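Local coordinates for small ribosomal subunit protein uS8 (Aquifex aeolicus, PDB 3RF2) that binds 16S rRNA extremely tightly as a small-subunit ribosomal protein and is thought to coordinate assembly of the 30S platform, at residues 5-10 with 31-36; 38-43 with 139-144; 115-120 with 160-165; 128-133 with 152-157. All coordinates share one frame; numbering follows the deposited sequence.

Contact 1 of 4, residues 5-10 with 31-36; sequences DPIADM and KLKERI. With SO4 (sulfate ion), chain B.
Met10 and Lys33 run past each other in opposite directions, and the thioether sulfur of Met10 lies against the aliphatic shaft of the lysine, with SD 3.5 Å from Lys33 CG. CG of Met10 stands anti to the backbone N (chi1 -175°), which extends the side chain across to the second helix before a bend at the sulfur turns CE toward Ile36 CG2, 4.1 Å away. On the neighbouring turn Ile7 supplies the other apolar patch: its CG2 meets Ile36 CD1 at 3.9 Å, and its side chain crosses that of Leu32 at about a right angle. These side chains pack helix 6-19 against helix 31-43 in the N-terminal alpha/beta part of uS8, with the local axes 10.5 Å apart and crossing at -44°. Asp5 caps the first of these helices, its OD1 accepting from Ala8 N at 3.0 Å. The polar contacts gather at the lysine's far end. Lys33 CE passes Pro6 CB, and NZ donates to Pro28 O, to sulfate O1 at 2.9 Å and to a water at 2.7 Å. That water in turn donates to Pro6 O, 2.9 Å away, linking the two helices. An alanine here, lacking CG and all beyond it, would probably open a gap beside the methionine sulfur and leave Pro28 O and the bridging water without their ammonium partner.

Contact 2 of 4, residues 38-43 with 139-144; sequences DVLKKE and IAIVST
Val39 CG1 and Ile141 CG1 meet at 4.1 Å, the two side chains sliding past each other in opposite directions between helix 38-43 and strand 139-144. The remaining apolar contacts flank this pair. Leu40 CD2 reaches Ile141 CD1 at 4.0 Å, crossing the isoleucine at about a right angle, while the same CG1 of Val39 also faces Ile139 CD1 from 4.3 Å. Ile139 holds CG1 between its backbone N and carbonyl carbon (chi1 64°), and the extended branch points CD1 at the helix, where it also touches the methylene carbon CG of Glu43 at 4.0 Å. Only alternate strand residues take part, so one face of the strand carries the whole contact; the N-to-C directions of the helix and strand segments make an angle of 145°. The charged groups stay at the border. Glu43 OE2 receives a weak bond from Lys42 NZ at 3.2 Å within a salt bridge, and that ammonium has a second acidic partner in Glu153. Helix 31-43 belongs to the N-terminal part of uS8 and the strand to the C-terminal sheet. With no hydrogen bond between the two segments, this part of the domain interface relies on branched aliphatic packing, and ion pairs border it at the Glu43 end.

Contact 3 of 4, residues 115-120 with 160-165; sequences KVSKGG and GGEVIA. With SO4 (sulfate ion), chain F.
A single antiparallel beta bridge joins residues 115-120 to strand 161-167 in the C-terminal sheet of uS8, at a classic beta bulge that the strand makes against strand 139-144. Lys115 and Ala165 form a non-hydrogen-bonded pair, CA to CA 4.4 Å, and the bulge comprises Ile164 and Ala165, which both lie opposite Ile141 on the neighbouring strand. Past the pair, two successive amides are bound. Val116 N gives a nearly straight bond (174°) to Ile164 O, 3.0 Å away, approaching from above the carbonyl plane; Ser117 N meets Val163 O at 2.9 Å almost end-on to the carbonyl. Between these bonds Val116 leans over the strand, its CG1 3.9 Å from Val163 CG1 and its CG2 against the Ala165 backbone. The serine adds a side-chain bond. With OG anti to the backbone N (chi1 -156°), its hydroxyl donates to the anti lone pair of Glu162 OE2 at 2.8 Å, and the extended glutamate chain brings that oxygen to it. Ser117 OG is also bonded to Val123 N, so this one hydroxyl ties the start of the loop to both the strand and the loop's return. Lys115 curls back at chi2 and chi4: its CE rests beside Ile164 CG2, and NZ donates to Ser117 O at 2.7 Å while forming a salt bridge with Asp5, the N-cap residue of helix 6-19. Beyond Lys118 the loop is exposed and poorly ordered at its glycines, where Gly120 N divides its hydrogen between sulfate O3 at 3.0 Å and O4 at 3.2 Å.

Contact 4 of 4, residues 128-133 with 152-157; sequences RTMPYV and HEARRM. With SO4 (sulfate ion), chain C.
Arg155 lays its guanidinium flat on the ring of Tyr132, the planes 13° apart and Arg155 CZ 3.3 Å from the ring centroid, a close cation-pi stack. Met130 CG lies over the opposite face, toward the NE end, so the planar group has a ring on one side and a methylene on the other. Along its edge NH2 donates to Met130 O at 3.2 Å, with the donor above the carbonyl plane, and NE adds a weak second bond to the same oxygen. The bend at chi3 (-138°) turns the group into this slot, and NH2 also forms a salt bridge with Asp151 just ahead of the segment. A leucine in its place would probably leave Asp151 without its charged mate and free the tyrosine ring to turn. Deeper in, Met130 doubles back at chi2 and chi3 to set CE 3.8 Å from Ala154 CB. By contrast, Arg128 and Thr129 point away from the helix on the exposed side and hold a sulfate, probably from the crystallisation liquor: Arg128 NE reaches O1 at 3.0 Å in a nearly straight bond, NH2 takes O3, and Thr129 OG1 donates to O4 at 2.6 Å. Such an anion site on an rRNA-binding protein is consistent with a place for a backbone phosphate. Behind the contact, Met130 and Ala154 both rest on Val142 of strand 139-144, which places helix 151-156 and the loop 128-133 together on that strand.

Contacts 1 and 2 follow each other along helix 31-43, their centres 12 Å apart, and meet where Ile36 CG2 lies 4.0 Å from Ile141 CD1. Contact 3 is tied to contact 1 by the salt bridge of Asp5 OD2 with Lys115 NZ at 2.9 Å, and to contact 2 through adjacent strands 139-144 and 161-167, so the helix pair of contact 1 meets the C-terminal sheet through contact 2 and through that salt bridge. Contact 4 lies on the far side of that sheet's strand 139-144, about 21 Å centre to centre from contact 1, although Lys42 NZ and Glu153 OE2, 3.1 Å apart, link it to contact 2. Sulfates, probably from the crystallisation liquor, sit at contacts 1, 3 and 4.

Contact 1 of 4, residues 5-10 with 31-36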
loop_
_atom_site.group_PDB
_atom_site.type_symbol
_atom_site.label_atom_id
_atom_site.label_comp_id
_atom_site.label_asym_id
_atom_site.label_seq_id
_atom_site.Cartn_x
_atom_site.Cartn_y
_atom_site.Cartn_z
ATOM N N ASP A 5 -11.281 8.166 -4.377
ATOM C CA ASP A 5 -10.006 8.309 -3.669
ATOM C C ASP A 5 -9.184 7.042 -3.897
ATOM O O ASP A 5 -9.444 6.024 -3.267
ATOM C CB ASP A 5 -10.270 8.508 -2.166
ATOM C CG ASP A 5 -8.993 8.719 -1.348
ATOM O OD1 ASP A 5 -7.892 8.283 -1.770
ATOM O OD2 ASP A 5 -9.102 9.312 -0.250
ATOM N N PRO A 6 -8.195 7.099 -4.805
ATOM C CA PRO A 6 -7.396 5.913 -5.163
ATOM C C PRO A 6 -6.619 5.322 -3.985
ATOM O O PRO A 6 -6.623 4.106 -3.783
ATOM C CB PRO A 6 -6.415 6.451 -6.214
ATOM C CG PRO A 6 -6.352 7.929 -5.953
ATOM C CD PRO A 6 -7.756 8.295 -5.543
ATOM N N ILE A 7 -5.943 6.174 -3.227
ATOM C CA ILE A 7 -5.189 5.704 -2.079
ATOM C C ILE A 7 -6.101 4.973 -1.095
ATOM O O ILE A 7 -5.733 3.937 -0.547
ATOM C CB ILE A 7 -4.425 6.849 -1.416
ATOM C CG1 ILE A 7 -3.282 7.284 -2.333
ATOM C CG2 ILE A 7 -3.878 6.427 -0.064
ATOM C CD1 ILE A 7 -3.222 8.756 -2.536
ATOM N N ALA A 8 -7.312 5.486 -0.909
ATOM C CA ALA A 8 -8.278 4.829 -0.037
ATOM C C ALA A 8 -8.727 3.484 -0.611
ATOM O O ALA A 8 -8.940 2.526 0.122
ATOM C CB ALA A 8 -9.484 5.741 0.217
ATOM N N ASP A 9 -8.877 3.412 -1.926
ATOM C CA ASP A 9 -9.362 2.183 -2.548
ATOM C C ASP A 9 -8.304 1.061 -2.509
ATOM O O ASP A 9 -8.634 -0.123 -2.444
ATOM C CB ASP A 9 -9.869 2.468 -3.967
ATOM C CG ASP A 9 -11.056 3.445 -3.979
ATOM O OD1 ASP A 9 -11.958 3.318 -3.118
ATOM O OD2 ASP A 9 -11.080 4.349 -4.844
ATOM N N MET A 10 -7.035 1.454 -2.523
ATOM C CA MET A 10 -5.932 0.526 -2.302
ATOM C C MET A 10 -5.972 -0.077 -0.894
ATOM O O MET A 10 -5.691 -1.268 -0.710
ATOM C CB MET A 10 -4.587 1.234 -2.527
ATOM C CG MET A 10 -3.366 0.328 -2.433
ATOM S SD MET A 10 -1.783 1.178 -2.678
ATOM C CE MET A 10 -1.436 1.778 -1.018
ATOM N N LYS A 31 2.435 7.210 -8.212
ATOM C CA LYS A 31 3.742 7.470 -7.595
ATOM C C LYS A 31 3.619 7.662 -6.087
ATOM O O LYS A 31 4.517 7.311 -5.314
ATOM C CB LYS A 31 4.441 8.678 -8.216
ATOM C CG LYS A 31 5.798 9.038 -7.577
ATOM C CD LYS A 31 6.802 7.873 -7.637
ATOM C CE LYS A 31 8.267 8.346 -7.680
ATOM N NZ LYS A 31 8.639 9.021 -8.970
ATOM N N LEU A 32 2.501 8.241 -5.680
ATOM C CA LEU A 32 2.162 8.364 -4.273
ATOM C C LEU A 32 1.980 6.981 -3.644
ATOM O O LEU A 32 2.528 6.707 -2.586
ATOM C CB LEU A 32 0.883 9.188 -4.111
ATOM C CG LEU A 32 0.472 9.404 -2.659
ATOM C CD1 LEU A 32 1.694 9.774 -1.849
ATOM C CD2 LEU A 32 -0.600 10.503 -2.552
ATOM N N LYS A 33 1.198 6.129 -4.295
ATOM C CA LYS A 33 0.982 4.759 -3.835
ATOM C C LYS A 33 2.308 4.009 -3.656
ATOM O O LYS A 33 2.513 3.286 -2.690
ATOM C CB LYS A 33 0.066 4.008 -4.811
ATOM C CG LYS A 33 -1.412 4.130 -4.472
ATOM C CD LYS A 33 -2.297 3.340 -5.426
ATOM C CE LYS A 33 -3.202 4.273 -6.240
ATOM N NZ LYS A 33 -3.889 3.560 -7.349
ATOM N N GLU A 34 3.209 4.201 -4.604
ATOM C CA GLU A 34 4.523 3.617 -4.532
ATOM C C GLU A 34 5.317 4.091 -3.328
ATOM O O GLU A 34 5.993 3.284 -2.698
ATOM C CB GLU A 34 5.309 3.897 -5.818
ATOM C CG GLU A 34 4.692 3.280 -7.059
ATOM C CD GLU A 34 5.643 3.331 -8.248
ATOM O OE1 GLU A 34 6.617 4.124 -8.204
ATOM O OE2 GLU A 34 5.427 2.561 -9.211
ATOM N N ARG A 35 5.273 5.387 -3.018
ATOM C CA ARG A 35 6.005 5.881 -1.856
ATOM C C ARG A 35 5.376 5.347 -0.597
ATOM O O ARG A 35 6.060 5.136 0.398
ATOM C CB ARG A 35 6.066 7.404 -1.803
ATOM C CG ARG A 35 7.196 7.997 -2.621
ATOM C CD ARG A 35 7.429 9.456 -2.271
ATOM N NE ARG A 35 8.314 10.114 -3.231
ATOM C CZ ARG A 35 7.912 10.566 -4.413
ATOM N NH1 ARG A 35 6.646 10.419 -4.775
ATOM N NH2 ARG A 35 8.774 11.153 -5.236
ATOM N N ILE A 36 4.066 5.135 -0.645
ATOM C CA ILE A 36 3.341 4.605 0.513
ATOM C C ILE A 36 3.698 3.138 0.764
ATOM O O ILE A 36 4.019 2.756 1.880
ATOM C CB ILE A 36 1.823 4.745 0.344
ATOM C CG1 ILE A 36 1.419 6.223 0.430
ATOM C CG2 ILE A 36 1.091 3.955 1.429
ATOM C CD1 ILE A 36 -0.024 6.455 0.066
HETATM S S SO4 B . -6.398 4.847 -10.081
HETATM O O1 SO4 B . -6.253 4.456 -8.680
HETATM O O2 SO4 B . -7.578 5.696 -10.223
HETATM O O3 SO4 B . -6.584 3.649 -10.896
HETATM O O4 SO4 B . -5.199 5.569 -10.503
HETATM O O HOH W 1 -5.989 2.425 -6.109
#

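Contact 2 of 4, residues 38-43 with 139-144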
loop_
_atom_site.group_PDB
_atom_site.type_symbol
_atom_site.label_atom_id
_atom_site.label_comp_id
_atom_site.label_asym_id
_atom_site.label_seq_id
_atom_site.Cartn_x
_atom_site.Cartn_y
_atom_site.Cartn_z
ATOM N N ASP A 38 6.318 1.759 -0.109
ATOM C CA ASP A 38 7.718 1.703 0.296
ATOM C C ASP A 38 7.857 1.929 1.791
ATOM O O ASP A 38 8.702 1.300 2.447
ATOM C CB ASP A 38 8.558 2.710 -0.484
ATOM C CG ASP A 38 9.367 2.058 -1.591
ATOM O OD1 ASP A 38 8.815 1.217 -2.326
ATOM O OD2 ASP A 38 10.569 2.373 -1.706
ATOM N N VAL A 39 7.019 2.807 2.332
ATOM C CA VAL A 39 6.937 2.924 3.787
ATOM C C VAL A 39 6.463 1.614 4.416
ATOM O O VAL A 39 7.025 1.144 5.407
ATOM C CB VAL A 39 5.960 4.022 4.241
ATOM C CG1 VAL A 39 5.981 4.134 5.779
ATOM C CG2 VAL A 39 6.284 5.366 3.558
ATOM N N LEU A 40 5.409 1.040 3.848
ATOM C CA LEU A 40 4.816 -0.170 4.406
ATOM C C LEU A 40 5.827 -1.332 4.414
ATOM O O LEU A 40 5.894 -2.100 5.377
ATOM C CB LEU A 40 3.551 -0.554 3.629
ATOM C CG LEU A 40 2.289 0.300 3.798
ATOM C CD1 LEU A 40 1.169 -0.252 2.944
ATOM C CD2 LEU A 40 1.856 0.313 5.251
ATOM N N LYS A 41 6.607 -1.442 3.346
ATOM C CA LYS A 41 7.649 -2.468 3.241
ATOM C C LYS A 41 8.774 -2.231 4.248
ATOM O O LYS A 41 9.226 -3.142 4.947
ATOM C CB LYS A 41 8.249 -2.467 1.845
ATOM C CG LYS A 41 9.259 -3.598 1.616
ATOM C CD LYS A 41 10.022 -3.327 0.344
ATOM C CE LYS A 41 10.992 -4.459 0.016
ATOM N NZ LYS A 41 11.534 -4.291 -1.366
ATOM N N LYS A 42 9.221 -0.984 4.312
ATOM C CA LYS A 42 10.269 -0.591 5.232
ATOM C C LYS A 42 9.867 -0.857 6.688
ATOM O O LYS A 42 10.712 -1.207 7.505
ATOM C CB LYS A 42 10.597 0.890 5.024
ATOM C CG LYS A 42 11.669 1.423 5.956
ATOM C CD LYS A 42 11.860 2.931 5.802
ATOM C CE LYS A 42 12.767 3.482 6.896
ATOM N NZ LYS A 42 12.215 3.181 8.250
ATOM N N GLU A 43 8.586 -0.686 7.016
ATOM C CA GLU A 43 8.134 -0.883 8.392
ATOM C C GLU A 43 7.748 -2.317 8.711
ATOM O O GLU A 43 7.457 -2.641 9.858
ATOM C CB GLU A 43 6.955 0.037 8.709
ATOM C CG GLU A 43 7.333 1.495 8.682
ATOM C CD GLU A 43 8.343 1.828 9.744
ATOM O OE1 GLU A 43 8.120 1.415 10.908
ATOM O OE2 GLU A 43 9.359 2.485 9.410
ATOM N N ILE A 139 1.824 3.364 13.088
ATOM C CA ILE A 139 2.420 4.488 12.383
ATOM C C ILE A 139 1.382 5.348 11.714
ATOM O O ILE A 139 0.309 4.877 11.339
ATOM C CB ILE A 139 3.375 4.036 11.269
ATOM C CG1 ILE A 139 2.619 3.278 10.183
ATOM C CG2 ILE A 139 4.524 3.190 11.826
ATOM C CD1 ILE A 139 3.529 2.839 9.013
ATOM N N ALA A 140 1.715 6.626 11.566
ATOM C CA ALA A 140 1.016 7.480 10.634
ATOM C C ALA A 140 1.920 7.574 9.432
ATOM O O ALA A 140 3.142 7.672 9.571
ATOM C CB ALA A 140 0.781 8.864 11.222
ATOM N N ILE A 141 1.328 7.522 8.247
ATOM C CA ILE A 141 2.080 7.811 7.042
ATOM C C ILE A 141 1.776 9.249 6.624
ATOM O O ILE A 141 0.611 9.613 6.456
ATOM C CB ILE A 141 1.720 6.826 5.912
ATOM C CG1 ILE A 141 2.171 5.408 6.301
ATOM C CG2 ILE A 141 2.349 7.288 4.615
ATOM C CD1 ILE A 141 1.608 4.318 5.428
ATOM N N VAL A 142 2.823 10.057 6.475
ATOM C CA VAL A 142 2.670 11.488 6.271
ATOM C C VAL A 142 3.405 11.996 5.043
ATOM O O VAL A 142 4.584 11.700 4.845
ATOM C CB VAL A 142 3.178 12.285 7.488
ATOM C CG1 VAL A 142 2.424 11.867 8.757
ATOM C CG2 VAL A 142 4.651 12.072 7.671
ATOM N N SER A 143 2.709 12.788 4.231
ATOM C CA SER A 143 3.325 13.399 3.061
ATOM C C SER A 143 3.967 14.728 3.435
ATOM O O SER A 143 3.268 15.703 3.712
ATOM C CB SER A 143 2.285 13.613 1.965
ATOM O OG SER A 143 2.857 14.279 0.854
ATOM N N THR A 144 5.298 14.755 3.451
ATOM C CA THR A 144 6.031 15.941 3.854
ATOM C C THR A 144 6.653 16.604 2.637
ATOM O O THR A 144 6.562 16.088 1.521
ATOM C CB THR A 144 7.183 15.598 4.810
ATOM O OG1 THR A 144 8.333 15.219 4.046
ATOM C CG2 THR A 144 6.799 14.468 5.741
#

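Contact 3 of 4, residues 115-120 with 160-165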
loop_
_atom_site.group_PDB
_atom_site.type_symbol
_atom_site.label_atom_id
_atom_site.label_comp_id
_atom_site.label_asym_id
_atom_site.label_seq_id
_atom_site.Cartn_x
_atom_site.Cartn_y
_atom_site.Cartn_z
ATOM N N LYS A 115 -7.464 5.473 5.981
ATOM C CA LYS A 115 -7.182 6.778 5.402
ATOM C C LYS A 115 -7.550 7.866 6.422
ATOM O O LYS A 115 -8.570 7.787 7.079
ATOM C CB LYS A 115 -7.964 6.952 4.098
ATOM C CG LYS A 115 -7.624 8.225 3.311
ATOM C CD LYS A 115 -6.652 7.937 2.175
ATOM C CE LYS A 115 -5.857 9.159 1.784
ATOM N NZ LYS A 115 -6.707 10.182 1.101
ATOM N N VAL A 116 -6.697 8.873 6.534
ATOM C CA VAL A 116 -6.960 10.000 7.412
ATOM C C VAL A 116 -7.411 11.184 6.568
ATOM O O VAL A 116 -8.602 11.437 6.428
ATOM C CB VAL A 116 -5.715 10.377 8.225
ATOM C CG1 VAL A 116 -5.953 11.646 9.011
ATOM C CG2 VAL A 116 -5.321 9.235 9.146
ATOM N N SER A 117 -6.455 11.893 5.983
ATOM C CA SER A 117 -6.773 13.012 5.112
ATOM C C SER A 117 -7.627 12.556 3.936
ATOM O O SER A 117 -7.314 11.568 3.279
ATOM C CB SER A 117 -5.493 13.670 4.605
ATOM O OG SER A 117 -5.726 15.011 4.229
ATOM N N LYS A 118 -8.711 13.278 3.680
ATOM C CA LYS A 118 -9.585 12.989 2.550
ATOM C C LYS A 118 -10.033 14.275 1.867
ATOM O O LYS A 118 -9.591 15.365 2.224
ATOM C CB LYS A 118 -10.812 12.193 2.993
ATOM C CG LYS A 118 -10.568 11.234 4.135
ATOM C CD LYS A 118 -11.869 10.905 4.844
ATOM C CE LYS A 118 -11.943 9.438 5.220
ATOM N NZ LYS A 118 -13.348 8.974 5.336
ATOM N N GLY A 119 -10.916 14.138 0.886
ATOM C CA GLY A 119 -11.437 15.281 0.163
ATOM C C GLY A 119 -12.273 16.173 1.054
ATOM O O GLY A 119 -13.154 15.698 1.770
ATOM N N GLY A 120 -11.991 17.471 1.013
ATOM C CA GLY A 120 -12.674 18.427 1.863
ATOM C C GLY A 120 -12.180 18.346 3.292
ATOM O O GLY A 120 -11.812 19.356 3.894
ATOM N N GLY A 160 6.509 18.745 9.252
ATOM C CA GLY A 160 5.083 18.508 9.247
ATOM C C GLY A 160 4.655 17.967 7.900
ATOM O O GLY A 160 5.493 17.678 7.043
ATOM N N GLY A 161 3.353 17.817 7.704
ATOM C CA GLY A 161 2.869 17.264 6.459
ATOM C C GLY A 161 1.441 16.780 6.508
ATOM O O GLY A 161 0.783 16.837 7.550
ATOM N N GLU A 162 0.959 16.292 5.372
ATOM C CA GLU A 162 -0.386 15.762 5.291
ATOM C C GLU A 162 -0.428 14.344 5.846
ATOM O O GLU A 162 0.413 13.510 5.515
ATOM C CB GLU A 162 -0.878 15.786 3.851
ATOM C CG GLU A 162 -2.331 15.365 3.690
ATOM C CD GLU A 162 -2.794 15.431 2.244
ATOM O OE1 GLU A 162 -1.919 15.437 1.349
ATOM O OE2 GLU A 162 -4.026 15.482 2.009
ATOM N N VAL A 163 -1.406 14.073 6.698
ATOM C CA VAL A 163 -1.515 12.753 7.291
ATOM C C VAL A 163 -2.358 11.879 6.398
ATOM O O VAL A 163 -3.590 11.978 6.390
ATOM C CB VAL A 163 -2.150 12.780 8.683
ATOM C CG1 VAL A 163 -2.092 11.388 9.305
ATOM C CG2 VAL A 163 -1.460 13.821 9.579
ATOM N N ILE A 164 -1.688 11.008 5.652
ATOM C CA ILE A 164 -2.378 10.150 4.702
ATOM C C ILE A 164 -3.104 8.995 5.364
ATOM O O ILE A 164 -4.204 8.636 4.934
ATOM C CB ILE A 164 -1.408 9.595 3.630
ATOM C CG1 ILE A 164 -0.738 10.738 2.877
ATOM C CG2 ILE A 164 -2.149 8.703 2.650
ATOM C CD1 ILE A 164 0.270 10.267 1.864
ATOM N N ALA A 165 -2.504 8.408 6.407
ATOM C CA ALA A 165 -3.056 7.167 6.946
ATOM C C ALA A 165 -2.520 6.793 8.327
ATOM O O ALA A 165 -1.419 7.180 8.704
ATOM C CB ALA A 165 -2.767 6.012 5.953
HETATM S S SO4 F . -9.480 18.797 -1.317
HETATM O O1 SO4 F . -8.130 19.356 -1.274
HETATM O O2 SO4 F . -10.006 18.914 -2.674
HETATM O O3 SO4 F . -10.338 19.506 -0.368
HETATM O O4 SO4 F . -9.444 17.384 -0.959
#

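Contact 4 of 4, residues 128-133 with 152-157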
loop_
_atom_site.group_PDB
_atom_site.type_symbol
_atom_site.label_atom_id
_atom_site.label_comp_id
_atom_site.label_asym_id
_atom_site.label_seq_id
_atom_site.Cartn_x
_atom_site.Cartn_y
_atom_site.Cartn_z
ATOM N N ARG A 128 4.929 20.502 15.489
ATOM C CA ARG A 128 4.690 20.302 16.915
ATOM C C ARG A 128 3.495 19.399 17.180
ATOM O O ARG A 128 3.326 18.900 18.291
ATOM C CB ARG A 128 4.482 21.652 17.609
ATOM C CG ARG A 128 5.728 22.536 17.652
ATOM C CD ARG A 128 5.406 23.916 18.191
ATOM N NE ARG A 128 4.314 24.522 17.438
ATOM C CZ ARG A 128 3.669 25.626 17.798
ATOM N NH1 ARG A 128 3.994 26.276 18.913
ATOM N NH2 ARG A 128 2.691 26.084 17.035
ATOM N N THR A 129 2.666 19.187 16.166
ATOM C CA THR A 129 1.449 18.399 16.345
ATOM C C THR A 129 1.426 17.126 15.498
ATOM O O THR A 129 0.395 16.759 14.945
ATOM C CB THR A 129 0.192 19.223 16.033
ATOM O OG1 THR A 129 0.283 19.750 14.703
ATOM C CG2 THR A 129 0.050 20.380 17.019
ATOM N N MET A 130 2.558 16.444 15.421
ATOM C CA MET A 130 2.640 15.215 14.649
ATOM C C MET A 130 2.125 14.071 15.514
ATOM O O MET A 130 2.708 13.756 16.542
ATOM C CB MET A 130 4.085 14.982 14.203
ATOM C CG MET A 130 4.341 13.668 13.488
ATOM S SD MET A 130 3.753 13.713 11.785
ATOM C CE MET A 130 4.274 15.356 11.320
ATOM N N PRO A 131 1.032 13.431 15.086
ATOM C CA PRO A 131 0.315 12.452 15.913
ATOM C C PRO A 131 1.058 11.129 16.044
ATOM O O PRO A 131 1.810 10.749 15.136
ATOM C CB PRO A 131 -0.984 12.223 15.133
ATOM C CG PRO A 131 -0.584 12.457 13.707
ATOM C CD PRO A 131 0.467 13.534 13.729
ATOM N N TYR A 132 0.845 10.456 17.168
ATOM C CA TYR A 132 1.279 9.081 17.361
ATOM C C TYR A 132 0.078 8.186 17.089
ATOM O O TYR A 132 -1.086 8.607 17.250
ATOM C CB TYR A 132 1.770 8.846 18.794
ATOM C CG TYR A 132 3.117 9.457 19.101
ATOM C CD1 TYR A 132 4.247 8.669 19.174
ATOM C CD2 TYR A 132 3.257 10.818 19.307
ATOM C CE1 TYR A 132 5.481 9.210 19.442
ATOM C CE2 TYR A 132 4.496 11.372 19.581
ATOM C CZ TYR A 132 5.604 10.557 19.653
ATOM O OH TYR A 132 6.852 11.083 19.932
ATOM N N VAL A 133 0.363 6.947 16.696
ATOM C CA VAL A 133 -0.672 5.959 16.435
ATOM C C VAL A 133 -0.512 4.765 17.381
ATOM O O VAL A 133 0.585 4.234 17.531
ATOM C CB VAL A 133 -0.586 5.510 14.969
ATOM C CG1 VAL A 133 -1.648 4.485 14.654
ATOM C CG2 VAL A 133 -0.736 6.716 14.062
ATOM N N HIS A 152 7.342 8.895 12.997
ATOM C CA HIS A 152 8.633 8.856 13.669
ATOM C C HIS A 152 9.695 9.613 12.876
ATOM O O HIS A 152 10.459 10.401 13.434
ATOM C CB HIS A 152 9.074 7.412 13.936
ATOM C CG HIS A 152 10.408 7.306 14.605
ATOM N ND1 HIS A 152 11.597 7.278 13.903
ATOM C CD2 HIS A 152 10.751 7.236 15.916
ATOM C CE1 HIS A 152 12.607 7.193 14.748
ATOM N NE2 HIS A 152 12.119 7.166 15.979
ATOM N N GLU A 153 9.746 9.388 11.571
ATOM C CA GLU A 153 10.759 10.053 10.758
ATOM C C GLU A 153 10.459 11.540 10.587
ATOM O O GLU A 153 11.364 12.372 10.667
ATOM C CB GLU A 153 10.926 9.350 9.410
ATOM C CG GLU A 153 11.487 7.944 9.560
ATOM C CD GLU A 153 11.381 7.113 8.295
ATOM O OE1 GLU A 153 10.419 7.307 7.509
ATOM O OE2 GLU A 153 12.270 6.255 8.094
ATOM N N ALA A 154 9.193 11.877 10.363
ATOM C CA ALA A 154 8.811 13.280 10.256
ATOM C C ALA A 154 9.267 14.028 11.504
ATOM O O ALA A 154 9.850 15.106 11.403
ATOM C CB ALA A 154 7.307 13.426 10.057
ATOM N N ARG A 155 9.020 13.450 12.678
ATOM C CA ARG A 155 9.455 14.076 13.926
ATOM C C ARG A 155 10.969 14.247 13.951
ATOM O O ARG A 155 11.478 15.335 14.236
ATOM C CB ARG A 155 8.993 13.287 15.160
ATOM C CG ARG A 155 7.593 13.655 15.654
ATOM C CD ARG A 155 7.212 12.862 16.893
ATOM N NE ARG A 155 5.834 12.408 16.806
ATOM C CZ ARG A 155 5.469 11.181 16.449
ATOM N NH1 ARG A 155 6.386 10.260 16.161
ATOM N NH2 ARG A 155 4.179 10.873 16.386
ATOM N N ARG A 156 11.688 13.169 13.649
ATOM C CA ARG A 156 13.143 13.196 13.673
ATOM C C ARG A 156 13.651 14.293 12.753
ATOM O O ARG A 156 14.608 14.996 13.074
ATOM C CB ARG A 156 13.720 11.841 13.255
ATOM C CG ARG A 156 15.243 11.768 13.334
ATOM C CD ARG A 156 15.794 10.430 12.839
ATOM N NE ARG A 156 15.982 10.394 11.391
ATOM C CZ ARG A 156 15.269 9.641 10.557
ATOM N NH1 ARG A 156 14.308 8.850 11.023
ATOM N NH2 ARG A 156 15.525 9.675 9.254
ATOM N N MET A 157 12.994 14.439 11.607
ATOM C CA MET A 157 13.382 15.437 10.620
ATOM C C MET A 157 12.780 16.814 10.918
ATOM O O MET A 157 12.919 17.751 10.127
ATOM C CB MET A 157 12.978 14.979 9.220
ATOM C CG MET A 157 13.726 13.742 8.741
ATOM S SD MET A 157 13.469 13.401 6.981
ATOM C CE MET A 157 13.852 14.988 6.247
HETATM S S SO4 C . 2.109 23.275 14.327
HETATM O O1 SO4 C . 3.477 23.337 14.847
HETATM O O2 SO4 C . 2.064 23.737 12.941
HETATM O O3 SO4 C . 1.202 24.092 15.132
HETATM O O4 SO4 C . 1.631 21.898 14.380
#